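Local coordinates for protein Rna-directed RNA polymerase (Infectious pancreatic necrosis virus, PDB 3ZED) that extends RNA chains from ribonucleoside triphosphates as the viral RNA-directed RNA polymerase and probably exists both free and covalently attached to the genomic RNA, at residues G118-P123 / L157-G162; G306-Q311 / Y589-E594; P108-D113 / L302-E307; V29-R34 / T126-L131. One frame throughout, in Å; residues are numbered along the deposited sequence.

Interaction 1 (G118-P123 / L157-G162); sequences GTFGAP and LQYGSG
Phe120 and Tyr159 bring their rings together at a slant, in a pairing that is neither a stack nor a T-shape. The ring centroids are 5.8 Å apart and the planes are inclined at 59°, so that Phe120 CZ comes obliquely to within 3.8 Å of Tyr159 CE2. Because its CG lies anti to the backbone N (chi1 180°), the Phe120 ring swings out from the turn and over the strand, where its CE2 also comes within 3.9 Å of Gly160 CA. The polar end of Tyr159 is turned to another partner, Glu594.

The second element is the amide of Gln158, whose chain bends at chi2, bringing NE2 toward the turn. This NE2 serves two carbonyls, both close to the amide plane: Gly121 O across the contact at 2.6 Å, and Tyr159 O on its own strand at 2.8 Å, the latter in an almost straight bond (176° at the hydrogen). Gly121 takes the third position of a type II beta turn running from Thr119 to Ala122, and its CA comes close enough to Tyr159 O, at 3.4 Å, for a CA-H...O contact.

Here a loop docks on a strand without borrowing the strand's backbone pairing, which Gln158 and Gly160 spend on Tyr309 and Glu307. With two acceptors claiming NE2, the rotation of the amide is fixed, and the carbonyl of a buried turn glycine is satisfied by a side chain while the oblique rings supply the apolar part of the contact.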
# COMPACT_ATOMS: atom_id res chain seq x y z
N GLY B 118 -27.56 11.28 -5.01
CA GLY B 118 -28.22 10.09 -5.55
C GLY B 118 -27.92 8.77 -4.85
O GLY B 118 -27.72 8.73 -3.63
N THR B 119 -27.92 7.68 -5.63
CA THR B 119 -27.69 6.30 -5.16
C THR B 119 -26.25 6.09 -4.71
O THR B 119 -26.01 5.25 -3.84
CB THR B 119 -28.07 5.27 -6.24
OG1 THR B 119 -27.31 5.52 -7.42
CG2 THR B 119 -29.56 5.25 -6.54
N PHE B 120 -25.30 6.81 -5.30
CA PHE B 120 -23.90 6.74 -4.90
C PHE B 120 -23.75 7.42 -3.54
O PHE B 120 -24.10 8.60 -3.39
CB PHE B 120 -22.96 7.35 -5.95
CG PHE B 120 -21.50 7.29 -5.54
CD1 PHE B 120 -20.76 6.12 -5.72
CD2 PHE B 120 -20.88 8.39 -4.95
CE1 PHE B 120 -19.42 6.06 -5.32
CE2 PHE B 120 -19.54 8.32 -4.56
CZ PHE B 120 -18.82 7.16 -4.74
N GLY B 121 -23.26 6.65 -2.56
CA GLY B 121 -23.04 7.09 -1.19
C GLY B 121 -24.31 7.08 -0.37
O GLY B 121 -24.36 7.68 0.71
N ALA B 122 -25.37 6.43 -0.89
CA ALA B 122 -26.64 6.34 -0.19
C ALA B 122 -26.52 5.42 1.04
O ALA B 122 -25.96 4.34 0.93
CB ALA B 122 -27.73 5.84 -1.13
N PRO B 123 -26.97 5.86 2.23
CA PRO B 123 -26.89 4.99 3.41
C PRO B 123 -27.87 3.83 3.29
O PRO B 123 -28.90 3.96 2.61
CB PRO B 123 -27.29 5.92 4.57
CG PRO B 123 -28.14 6.94 3.95
CD PRO B 123 -27.63 7.14 2.56
N LEU B 157 -21.83 10.16 9.20
CA LEU B 157 -20.87 9.77 8.18
C LEU B 157 -21.45 9.95 6.77
O LEU B 157 -22.64 10.17 6.59
CB LEU B 157 -20.38 8.30 8.36
CG LEU B 157 -19.79 7.88 9.71
CD1 LEU B 157 -19.38 6.43 9.69
CD2 LEU B 157 -18.59 8.76 10.12
N GLN B 158 -20.57 9.87 5.77
CA GLN B 158 -20.94 9.91 4.37
C GLN B 158 -19.90 9.17 3.55
O GLN B 158 -18.72 9.53 3.58
CB GLN B 158 -21.09 11.37 3.87
CG GLN B 158 -21.49 11.47 2.39
CD GLN B 158 -22.81 10.81 2.11
OE1 GLN B 158 -23.85 11.24 2.61
NE2 GLN B 158 -22.80 9.72 1.35
N TYR B 159 -20.32 8.14 2.82
CA TYR B 159 -19.42 7.49 1.89
C TYR B 159 -19.39 8.33 0.62
O TYR B 159 -20.44 8.79 0.15
CB TYR B 159 -19.78 6.03 1.59
CG TYR B 159 -18.83 5.41 0.58
CD1 TYR B 159 -17.56 4.99 0.97
CD2 TYR B 159 -19.15 5.35 -0.77
CE1 TYR B 159 -16.65 4.49 0.04
CE2 TYR B 159 -18.24 4.88 -1.71
CZ TYR B 159 -16.99 4.43 -1.30
OH TYR B 159 -16.11 3.91 -2.22
N GLY B 160 -18.19 8.56 0.10
CA GLY B 160 -18.02 9.37 -1.09
C GLY B 160 -16.60 9.81 -1.33
O GLY B 160 -15.70 9.45 -0.57
N SER B 161 -16.40 10.65 -2.36
CA SER B 161 -15.09 11.13 -2.80
C SER B 161 -14.82 12.60 -2.36
O SER B 161 -14.05 13.31 -3.00
CB SER B 161 -14.96 10.96 -4.31
OG SER B 161 -16.08 11.50 -4.99
N GLY B 162 -15.43 13.00 -1.24
CA GLY B 162 -15.23 14.32 -0.63
C GLY B 162 -15.44 15.53 -1.52
O GLY B 162 -16.42 15.60 -2.27

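Interaction 2 (G306-Q311 / Y589-E594); sequences GERYTQ and YPKGLE
Arg308 lies alongside Tyr589, the two side chains running past each other in opposite directions, and it has more surface buried here than any other residue of the two segments. Its aliphatic part does the packing, with CD 3.7 Å from Tyr589 CB, while a bend at chi3 (-87°) turns the guanidinium group back toward the Tyr589 backbone. There NH1 donates to Tyr589 O at 2.5 Å, with an N-H...O angle of 153°. The acceptor lies in the guanidinium plane.

Tyr589, the first residue beyond helix 580-588, thus offers a carbonyl and its CB to Arg308 while its hydroxyl goes elsewhere, to Ile154 O. Gln311 NE2 passes near that hydroxyl but is hydrogen-bonded to Leu157 O.

Lys591 comes third. Its extended chain crosses Arg308 at roughly a right angle and lays CE 3.6 Å from Arg308 NH2. The two cationic ends stay apart, with Lys591 NZ 4.6 Å from Arg308 NH2, and a salt bridge from Arg308 NH2 to Glu661 probably offsets part of the charge.

One arginine on a strand thus holds both a loop carbonyl and the carboxylate of Glu661, remote in sequence. Strand 299-310 belongs to the region of the palm family and the loop after helix 580-588 to that of the thumb family, so the contact is consistent with the palm-thumb junction of a right-hand polymerase.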
# COMPACT_ATOMS: atom_id res chain seq x y z
N GLY B 306 -12.31 7.55 -2.17
CA GLY B 306 -13.66 7.19 -1.73
C GLY B 306 -13.58 6.57 -0.35
O GLY B 306 -12.88 5.58 -0.16
N GLU B 307 -14.20 7.20 0.64
CA GLU B 307 -14.17 6.75 2.03
C GLU B 307 -15.41 7.16 2.79
O GLU B 307 -16.19 7.97 2.31
CB GLU B 307 -12.94 7.34 2.74
CG GLU B 307 -11.82 6.34 2.83
CD GLU B 307 -10.48 6.90 3.24
OE1 GLU B 307 -10.44 8.06 3.73
OE2 GLU B 307 -9.48 6.17 3.09
N ARG B 308 -15.55 6.63 4.01
CA ARG B 308 -16.65 6.98 4.89
C ARG B 308 -16.13 8.13 5.75
O ARG B 308 -15.49 7.93 6.79
CB ARG B 308 -17.18 5.74 5.66
CG ARG B 308 -17.97 4.82 4.71
CD ARG B 308 -18.27 3.40 5.14
NE ARG B 308 -17.19 2.49 4.81
CZ ARG B 308 -17.24 1.47 3.96
NH1 ARG B 308 -18.37 1.18 3.33
NH2 ARG B 308 -16.18 0.73 3.74
N TYR B 309 -16.31 9.35 5.21
CA TYR B 309 -15.91 10.60 5.83
C TYR B 309 -16.94 11.09 6.83
O TYR B 309 -18.11 10.75 6.73
CB TYR B 309 -15.71 11.67 4.75
CG TYR B 309 -14.55 11.38 3.82
CD1 TYR B 309 -13.24 11.46 4.27
CD2 TYR B 309 -14.77 11.04 2.49
CE1 TYR B 309 -12.17 11.18 3.43
CE2 TYR B 309 -13.70 10.77 1.63
CZ TYR B 309 -12.40 10.85 2.10
OH TYR B 309 -11.33 10.60 1.29
N THR B 310 -16.50 11.93 7.77
CA THR B 310 -17.38 12.59 8.74
C THR B 310 -18.04 13.74 7.98
O THR B 310 -17.33 14.52 7.34
CB THR B 310 -16.54 13.02 9.96
OG1 THR B 310 -16.28 11.85 10.73
CG2 THR B 310 -17.23 14.00 10.84
N GLN B 311 -19.40 13.82 8.00
CA GLN B 311 -20.16 14.89 7.33
C GLN B 311 -19.70 16.28 7.76
O GLN B 311 -19.48 17.14 6.92
CB GLN B 311 -21.66 14.76 7.60
CG GLN B 311 -22.33 13.59 6.88
CD GLN B 311 -23.76 13.45 7.31
OE1 GLN B 311 -24.40 14.40 7.73
NE2 GLN B 311 -24.29 12.26 7.22
N TYR B 589 -22.98 2.65 5.53
CA TYR B 589 -22.64 3.12 4.19
C TYR B 589 -21.93 2.05 3.37
O TYR B 589 -20.71 2.09 3.24
CB TYR B 589 -21.78 4.39 4.27
CG TYR B 589 -22.61 5.61 4.59
CD1 TYR B 589 -23.27 6.30 3.59
CD2 TYR B 589 -22.77 6.05 5.90
CE1 TYR B 589 -24.08 7.41 3.88
CE2 TYR B 589 -23.57 7.13 6.21
CZ TYR B 589 -24.23 7.81 5.20
OH TYR B 589 -25.04 8.88 5.51
N PRO B 590 -22.69 1.09 2.77
CA PRO B 590 -22.02 0.06 1.95
C PRO B 590 -21.44 0.65 0.68
O PRO B 590 -21.99 1.61 0.13
CB PRO B 590 -23.15 -0.94 1.63
CG PRO B 590 -24.42 -0.18 1.82
CD PRO B 590 -24.16 0.90 2.83
N LYS B 591 -20.29 0.11 0.23
CA LYS B 591 -19.72 0.48 -1.07
C LYS B 591 -20.54 -0.29 -2.09
O LYS B 591 -20.87 -1.46 -1.84
CB LYS B 591 -18.22 0.13 -1.20
CG LYS B 591 -17.30 0.87 -0.26
CD LYS B 591 -15.85 0.54 -0.56
CE LYS B 591 -14.92 1.20 0.45
NZ LYS B 591 -13.50 1.15 0.02
N GLY B 592 -20.90 0.35 -3.19
CA GLY B 592 -21.63 -0.32 -4.26
C GLY B 592 -20.67 -0.99 -5.22
O GLY B 592 -19.47 -1.12 -4.93
N LEU B 593 -21.18 -1.41 -6.39
CA LEU B 593 -20.33 -1.96 -7.46
C LEU B 593 -19.56 -0.80 -8.09
O LEU B 593 -20.18 0.02 -8.77
CB LEU B 593 -21.16 -2.70 -8.53
CG LEU B 593 -21.60 -4.12 -8.25
CD1 LEU B 593 -22.48 -4.61 -9.37
CD2 LEU B 593 -20.40 -5.05 -8.12
N GLU B 594 -18.25 -0.69 -7.83
CA GLU B 594 -17.44 0.39 -8.40
C GLU B 594 -16.57 -0.17 -9.55
O GLU B 594 -15.33 -0.09 -9.54
CB GLU B 594 -16.61 1.10 -7.31
CG GLU B 594 -17.47 1.98 -6.41
CD GLU B 594 -16.83 2.48 -5.13
OE1 GLU B 594 -15.58 2.56 -5.08
OE2 GLU B 594 -17.58 2.83 -4.19

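Interaction 3 (P108-D113 / L302-E307); sequences PFHKPD and LFPKGE
His110 reaches Pro304 because its first torsion (-63°) sets CG beside the backbone N and its second (98°) swings the imidazole across the proline, the two side chains meeting at about a right angle. CD2 and NE2 of His110 both sit 3.8 Å from Pro304 CG, an approach oblique to the imidazole plane. The prolines have no such freedom: their closed rings fix where their methylenes lie, and with C-gamma endo puckers on both sides, Pro108 CB settles 3.6 Å from Pro304 CD. Pro304 is therefore touched at successive ring carbons, CD by Pro108 and both CG and CB by His110, while Phe109 O lies 3.8 Å from Pro304 CG. The Pro108 side chain is about 8 Å from that of Ile252 in the predicted GTP site.

No hydrogen bond joins the two segments directly; the link is apolar, and polar groups are served from the second shell. Gln167 OE1 pairs with His110 NE2 while Gln167 NE2 pairs with Leu302 O, so a single amide spans the seam, which would fix the orientation of the imidazole. Away from the interface, Lys305 NZ bridges Glu307 OE2 at 2.9 Å within its own segment.

Around this seam, helix 164-179 contributes Gln167 to Pro108 and Pro304, and strand 456-459 places Leu459 against Pro108 and Leu302. The 108-110 part of the loop thus abuts strand 299-310 at Pro304, near where that strand pairs with 320-323 and 456-459.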
# COMPACT_ATOMS: atom_id res chain seq x y z
N PRO B 108 -11.28 16.07 -11.14
CA PRO B 108 -11.99 14.88 -10.64
C PRO B 108 -13.40 15.16 -10.17
O PRO B 108 -13.71 16.29 -9.78
CB PRO B 108 -11.12 14.44 -9.45
CG PRO B 108 -10.49 15.68 -8.96
CD PRO B 108 -10.25 16.53 -10.19
N PHE B 109 -14.25 14.13 -10.18
CA PHE B 109 -15.61 14.23 -9.69
C PHE B 109 -15.61 14.01 -8.20
O PHE B 109 -14.83 13.23 -7.67
CB PHE B 109 -16.55 13.22 -10.39
CG PHE B 109 -16.84 13.57 -11.84
CD1 PHE B 109 -17.86 14.46 -12.17
CD2 PHE B 109 -16.09 13.01 -12.87
CE1 PHE B 109 -18.11 14.80 -13.51
CE2 PHE B 109 -16.35 13.34 -14.21
CZ PHE B 109 -17.35 14.24 -14.52
N HIS B 110 -16.47 14.73 -7.52
CA HIS B 110 -16.65 14.66 -6.08
C HIS B 110 -18.10 14.31 -5.87
O HIS B 110 -18.97 15.10 -6.24
CB HIS B 110 -16.23 15.99 -5.44
CG HIS B 110 -14.77 16.30 -5.63
ND1 HIS B 110 -14.34 17.15 -6.62
CD2 HIS B 110 -13.70 15.84 -4.95
CE1 HIS B 110 -13.02 17.20 -6.51
NE2 HIS B 110 -12.59 16.44 -5.51
N LYS B 111 -18.38 13.09 -5.40
CA LYS B 111 -19.77 12.67 -5.21
C LYS B 111 -19.98 12.04 -3.82
O LYS B 111 -19.13 11.30 -3.35
CB LYS B 111 -20.24 11.68 -6.31
CG LYS B 111 -20.21 12.21 -7.75
CD LYS B 111 -21.24 13.32 -8.05
CE LYS B 111 -20.91 13.98 -9.37
NZ LYS B 111 -21.74 15.18 -9.61
N PRO B 112 -21.13 12.32 -3.15
CA PRO B 112 -22.19 13.25 -3.57
C PRO B 112 -21.69 14.69 -3.53
O PRO B 112 -20.63 14.96 -2.96
CB PRO B 112 -23.30 12.99 -2.55
CG PRO B 112 -22.59 12.51 -1.32
CD PRO B 112 -21.40 11.74 -1.82
N ASP B 113 -22.41 15.60 -4.19
CA ASP B 113 -22.08 17.03 -4.16
C ASP B 113 -23.38 17.82 -3.95
O ASP B 113 -24.44 17.22 -3.77
CB ASP B 113 -21.27 17.49 -5.39
CG ASP B 113 -21.88 17.32 -6.77
OD1 ASP B 113 -23.12 17.46 -6.90
OD2 ASP B 113 -21.11 17.15 -7.74
N LEU B 302 -4.01 14.08 -8.52
CA LEU B 302 -4.50 14.07 -7.14
C LEU B 302 -5.95 13.58 -7.10
O LEU B 302 -6.90 14.36 -7.18
CB LEU B 302 -4.34 15.44 -6.47
CG LEU B 302 -4.29 15.40 -4.96
CD1 LEU B 302 -2.95 14.85 -4.47
CD2 LEU B 302 -4.58 16.79 -4.38
N PHE B 303 -6.10 12.26 -7.00
CA PHE B 303 -7.36 11.55 -6.99
C PHE B 303 -8.03 11.62 -5.60
O PHE B 303 -7.39 11.26 -4.62
CB PHE B 303 -7.11 10.09 -7.41
CG PHE B 303 -8.34 9.27 -7.70
CD1 PHE B 303 -8.96 8.54 -6.70
CD2 PHE B 303 -8.82 9.15 -9.00
CE1 PHE B 303 -10.10 7.77 -6.97
CE2 PHE B 303 -9.95 8.37 -9.28
CZ PHE B 303 -10.58 7.69 -8.26
N PRO B 304 -9.32 12.04 -5.50
CA PRO B 304 -9.98 12.04 -4.17
C PRO B 304 -10.38 10.61 -3.78
O PRO B 304 -11.06 9.93 -4.55
CB PRO B 304 -11.20 12.94 -4.39
CG PRO B 304 -11.53 12.80 -5.85
CD PRO B 304 -10.23 12.51 -6.57
N LYS B 305 -9.90 10.13 -2.63
CA LYS B 305 -10.18 8.75 -2.21
C LYS B 305 -11.63 8.59 -1.69
O LYS B 305 -12.09 9.40 -0.88
CB LYS B 305 -9.18 8.34 -1.11
CG LYS B 305 -9.13 6.85 -0.84
CD LYS B 305 -7.99 6.51 0.11
CE LYS B 305 -7.76 5.01 0.19
NZ LYS B 305 -8.80 4.34 1.00
N GLY B 306 -12.31 7.55 -2.17
CA GLY B 306 -13.66 7.19 -1.73
C GLY B 306 -13.58 6.57 -0.35
O GLY B 306 -12.88 5.58 -0.16
N GLU B 307 -14.20 7.20 0.64
CA GLU B 307 -14.17 6.75 2.03
C GLU B 307 -15.41 7.16 2.79
O GLU B 307 -16.19 7.97 2.31
CB GLU B 307 -12.94 7.34 2.74
CG GLU B 307 -11.82 6.34 2.83
CD GLU B 307 -10.48 6.90 3.24
OE1 GLU B 307 -10.44 8.06 3.73
OE2 GLU B 307 -9.48 6.17 3.09

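Interaction 4 (V29-R34 / T126-L131); sequences VLIPKR and TLLKQL
Leu128 projects from its helix toward Leu30, Ile31 and Pro32, and apolar contacts make up most of this interface. With CG anti to the backbone N (chi1 175°), Leu128 sends its CD2 methyl into the incoming chain, where it meets Pro32 CD at 3.8 Å. The same methyl lies 4.0 Å from Ile31 CD1, and Leu30 adds a looser contact, its CD1 being 4.4 Å from Leu128 CG. One leucine side chain is therefore shared among three consecutive residues of the segment 29-34.

A second kind of contact is made by the alkyl part of a charged residue. Lys129 stretches out along its helix's flank, and Ile31 crosses it at about a right angle, CD1 resting 3.9 Å from Lys129 CG and equally near CE. The lysine serves here through its methylenes.

Polar bonding across the two segments is absent. Leu30 O, though 3.8 Å from Leu128 CD2, is hydrogen-bonded to Arg151 NH1 of helix 143-156, and backbone bonds within the helix, such as Leu131 N to Leu127 O at 2.8 Å, engage carbonyls of segment 126-131.

The example is that of an irregular N-terminal segment resting on a helical pair: helix 125-137 packs through Leu128 and Leu131 on helix 143-156, which Pro32 also touches, while Gln130 and Leu131 meet helix 625-645 from the thumb-family region.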
# COMPACT_ATOMS: atom_id res chain seq x y z
N VAL B 29 -38.36 10.70 11.31
CA VAL B 29 -37.53 11.00 12.48
C VAL B 29 -36.54 9.84 12.66
O VAL B 29 -35.35 10.09 12.91
CB VAL B 29 -38.34 11.31 13.76
CG1 VAL B 29 -37.48 12.05 14.78
CG2 VAL B 29 -39.60 12.11 13.45
N LEU B 30 -36.99 8.56 12.47
CA LEU B 30 -36.10 7.40 12.54
C LEU B 30 -35.00 7.51 11.49
O LEU B 30 -33.83 7.33 11.80
CB LEU B 30 -36.88 6.07 12.34
CG LEU B 30 -36.03 4.80 12.06
CD1 LEU B 30 -35.29 4.33 13.32
CD2 LEU B 30 -36.87 3.68 11.48
N ILE B 31 -35.39 7.83 10.24
CA ILE B 31 -34.44 7.94 9.14
C ILE B 31 -33.80 9.32 9.14
O ILE B 31 -34.50 10.32 8.94
CB ILE B 31 -35.10 7.62 7.77
CG1 ILE B 31 -35.98 6.33 7.79
CG2 ILE B 31 -34.08 7.62 6.63
CD1 ILE B 31 -35.30 4.98 8.19
N PRO B 32 -32.46 9.40 9.33
CA PRO B 32 -31.79 10.71 9.25
C PRO B 32 -31.89 11.28 7.83
O PRO B 32 -32.06 10.52 6.87
CB PRO B 32 -30.34 10.39 9.63
CG PRO B 32 -30.40 9.01 10.27
CD PRO B 32 -31.49 8.31 9.55
N LYS B 33 -31.85 12.60 7.68
CA LYS B 33 -31.93 13.20 6.34
C LYS B 33 -30.64 12.94 5.57
O LYS B 33 -29.56 12.87 6.18
CB LYS B 33 -32.21 14.71 6.43
N ARG B 34 -30.74 12.76 4.23
CA ARG B 34 -29.59 12.60 3.35
C ARG B 34 -28.69 13.80 3.50
O ARG B 34 -29.18 14.93 3.65
CB ARG B 34 -30.00 12.49 1.86
CG ARG B 34 -30.33 11.10 1.34
CD ARG B 34 -29.23 10.08 1.49
NE ARG B 34 -28.02 10.32 0.69
CZ ARG B 34 -27.84 9.87 -0.56
NH1 ARG B 34 -28.82 9.23 -1.19
NH2 ARG B 34 -26.70 10.09 -1.18
N THR B 126 -32.75 0.73 4.34
CA THR B 126 -33.54 -0.51 4.40
C THR B 126 -33.05 -1.31 5.61
O THR B 126 -33.89 -1.73 6.41
CB THR B 126 -33.47 -1.28 3.07
OG1 THR B 126 -33.79 -0.38 2.01
CG2 THR B 126 -34.45 -2.45 3.02
N LEU B 127 -31.72 -1.43 5.80
CA LEU B 127 -31.13 -2.14 6.94
C LEU B 127 -31.51 -1.44 8.27
O LEU B 127 -31.87 -2.13 9.22
CB LEU B 127 -29.60 -2.29 6.79
CG LEU B 127 -28.83 -2.99 7.93
CD1 LEU B 127 -29.28 -4.44 8.13
CD2 LEU B 127 -27.35 -2.92 7.69
N LEU B 128 -31.50 -0.10 8.31
CA LEU B 128 -31.86 0.65 9.52
C LEU B 128 -33.31 0.35 9.93
O LEU B 128 -33.59 0.22 11.14
CB LEU B 128 -31.66 2.19 9.31
CG LEU B 128 -32.11 3.11 10.46
CD1 LEU B 128 -31.38 2.78 11.76
CD2 LEU B 128 -31.87 4.57 10.12
N LYS B 129 -34.24 0.28 8.93
CA LYS B 129 -35.65 -0.06 9.17
C LYS B 129 -35.75 -1.47 9.75
O LYS B 129 -36.42 -1.68 10.76
CB LYS B 129 -36.48 0.06 7.88
CG LYS B 129 -36.78 1.50 7.46
CD LYS B 129 -37.11 1.60 5.98
CE LYS B 129 -37.45 3.02 5.59
NZ LYS B 129 -37.31 3.25 4.13
N GLN B 130 -35.02 -2.43 9.16
CA GLN B 130 -34.99 -3.83 9.58
C GLN B 130 -34.44 -3.98 11.01
O GLN B 130 -35.04 -4.67 11.83
CB GLN B 130 -34.19 -4.68 8.59
CG GLN B 130 -34.86 -4.81 7.22
CD GLN B 130 -36.22 -5.48 7.27
OE1 GLN B 130 -36.45 -6.45 7.99
NE2 GLN B 130 -37.15 -4.96 6.50
N LEU B 131 -33.34 -3.28 11.33
CA LEU B 131 -32.74 -3.29 12.66
C LEU B 131 -33.75 -2.81 13.70
O LEU B 131 -33.87 -3.44 14.76
CB LEU B 131 -31.48 -2.40 12.71
CG LEU B 131 -30.25 -2.89 11.95
CD1 LEU B 131 -29.27 -1.77 11.79
CD2 LEU B 131 -29.57 -4.10 12.65

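Read from the N terminus, interaction 4 opens first, bringing the arm 29-34 to helix 125-137. Before that loop closes, interactions 3 and 1 have both begun, so each crosses it. Interaction 1 is nested inside the longer loop that interaction 3 closes at strand 299-310, and the two meet where Ser161 OG bonds to Lys111 N. Interaction 2 opens on the residues with which interaction 3 ends, Gly306 and Glu307, and spans the longest separation, to the loop after helix 580-588. Bonds from Arg34 to Gly118 and from Tyr159 to Glu594 join arm, turn, the sheet containing strands 157-160 and 299-310, and thumb-region loop into one continuous series.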